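Local coordinates for 3-hydroxyisobutyrate dehydrogenase (Salmonella typhimurium, PDB 3G0O), which probably oxidises L-threonate to 2-dehydro-L-erythronate, with NAD(+) as the preferred cosubstrate and NADP(+) as an alternative, at residues A[227-230]-A[231-234]. Sequence-based numbering, arbitrary orientation.
Sequences RMQH and VVDG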
loop_
_atom_site.group_PDB
_atom_site.type_symbol
_atom_site.label_atom_id
_atom_site.label_comp_id
_atom_site.label_asym_id
_atom_site.label_seq_id
_atom_site.Cartn_x
_atom_site.Cartn_y
_atom_site.Cartn_z
ATOM N N ARG A 227 -9.808 -1.622 -3.541
ATOM C CA ARG A 227 -11.002 -0.898 -3.119
ATOM C C ARG A 227 -11.357 0.364 -3.907
ATOM O O ARG A 227 -12.537 0.637 -4.148
ATOM C CB ARG A 227 -10.877 -0.561 -1.627
ATOM C CG ARG A 227 -10.605 -1.778 -0.736
ATOM C CD ARG A 227 -11.686 -2.820 -0.901
ATOM N NE ARG A 227 -11.864 -3.626 0.305
ATOM C CZ ARG A 227 -11.306 -4.812 0.524
ATOM N NH1 ARG A 227 -10.512 -5.367 -0.383
ATOM N NH2 ARG A 227 -11.549 -5.446 1.661
HETATM N N MSE A 228 -10.360 1.137 -4.323
HETATM C CA MSE A 228 -10.684 2.361 -5.041
HETATM C C MSE A 228 -11.259 2.154 -6.443
HETATM O O MSE A 228 -11.753 3.096 -7.059
HETATM C CB MSE A 228 -9.483 3.308 -5.070
HETATM C CG MSE A 228 -9.121 3.877 -3.692
HETATM SE SE MSE A 228 -10.590 4.745 -2.720
HETATM C CE MSE A 228 -11.221 3.221 -1.679
ATOM N N GLN A 229 -11.202 0.926 -6.945
ATOM C CA GLN A 229 -11.787 0.640 -8.248
ATOM C C GLN A 229 -13.302 0.690 -8.029
ATOM O O GLN A 229 -14.058 1.123 -8.895
ATOM C CB GLN A 229 -11.375 -0.751 -8.738
ATOM C CG GLN A 229 -11.939 -1.102 -10.110
ATOM C CD GLN A 229 -11.455 -0.159 -11.201
ATOM O OE1 GLN A 229 -10.269 -0.132 -11.532
ATOM N NE2 GLN A 229 -12.371 0.624 -11.758
ATOM N N HIS A 230 -13.736 0.249 -6.851
ATOM C CA HIS A 230 -15.154 0.263 -6.510
ATOM C C HIS A 230 -15.634 1.711 -6.501
ATOM O O HIS A 230 -16.730 2.020 -6.977
ATOM C CB HIS A 230 -15.377 -0.357 -5.124
ATOM C CG HIS A 230 -14.887 -1.766 -5.001
ATOM N ND1 HIS A 230 -14.817 -2.425 -3.791
ATOM C CD2 HIS A 230 -14.439 -2.642 -5.932
ATOM C CE1 HIS A 230 -14.343 -3.643 -3.982
ATOM N NE2 HIS A 230 -14.106 -3.799 -5.274
ATOM N N VAL A 231 -14.809 2.599 -5.951
ATOM C CA VAL A 231 -15.149 4.015 -5.881
ATOM C C VAL A 231 -15.230 4.636 -7.267
ATOM O O VAL A 231 -16.159 5.384 -7.563
ATOM C CB VAL A 231 -14.118 4.807 -5.055
ATOM C CG1 VAL A 231 -14.390 6.300 -5.164
ATOM C CG2 VAL A 231 -14.179 4.367 -3.595
ATOM N N VAL A 232 -14.248 4.336 -8.107
ATOM C CA VAL A 232 -14.236 4.874 -9.459
ATOM C C VAL A 232 -15.489 4.422 -10.204
ATOM O O VAL A 232 -16.089 5.196 -10.953
ATOM C CB VAL A 232 -12.989 4.404 -10.240
ATOM C CG1 VAL A 232 -13.067 4.882 -11.679
ATOM C CG2 VAL A 232 -11.727 4.946 -9.574
ATOM N N ASP A 233 -15.886 3.170 -9.986
ATOM C CA ASP A 233 -17.068 2.627 -10.644
ATOM C C ASP A 233 -18.363 2.957 -9.909
ATOM O O ASP A 233 -19.448 2.637 -10.390
ATOM C CB ASP A 233 -16.947 1.107 -10.798
ATOM C CG ASP A 233 -15.807 0.700 -11.714
ATOM O OD1 ASP A 233 -15.578 1.397 -12.723
ATOM O OD2 ASP A 233 -15.150 -0.323 -11.431
ATOM N N GLY A 234 -18.251 3.603 -8.751
ATOM C CA GLY A 234 -19.440 3.954 -7.990
ATOM C C GLY A 234 -20.274 2.752 -7.578
ATOM O O GLY A 234 -21.495 2.850 -7.430
HETATM O O HOH W 1 -13.682 1.857 -14.433
#
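The amide of Gln229 and the carboxylate of Asp233 meet one turn apart, their planes inclined by 29°. NE2 of Gln229 stands above the carboxylate plane and donates to OD2 of Asp233 at 3.0 Å, while OD2 itself lies somewhat out of the amide plane. Gln229 reaches this position because CG is anti to its backbone N (chi1 -179°) and the chain then bends at chi2, bringing the amide back over the next turn. A water joins the two groups at their outer side: it donates to OD1 of Asp233 at 2.6 Å and receives a weak bond from Gln229 NE2, so both carboxylate oxygens are engaged. The other flat group, the His230 ring, has CA of Arg227 over one face, displaced toward the rim, and its ND1 is hydrogen-bonded to Asp285.

Here helix 222-232 of the all-helical C-terminal domain comes to its end. Val232 N donates to Met228 O and Asp233 N to Gln229 O, each at 3.0 Å; Gly234 then leaves the helix with positive phi (60°) in a Schellman motif, its N 3.0 Å from Val231 O. The kink earlier in the helix leaves His230 N bonded to Arg227 O, a three-residue step.

On the buried side, Met228 and Val231 run side by side. The selenomethionine chain is bent at chi2 and chi3, and both its SE and CE touch CG2 of Val231, CE at 3.7 Å. Ala193 and Met197 of helix 174-202 pack against Met228, with Tyr211 of helix 207-214 also in contact, whereas Val231 adjoins Leu207 and Tyr236. Arg227 extends away from this turn to a salt bridge with Asp286 and a hydrogen bond to a tartaric acid molecule, probably acquired during crystallisation.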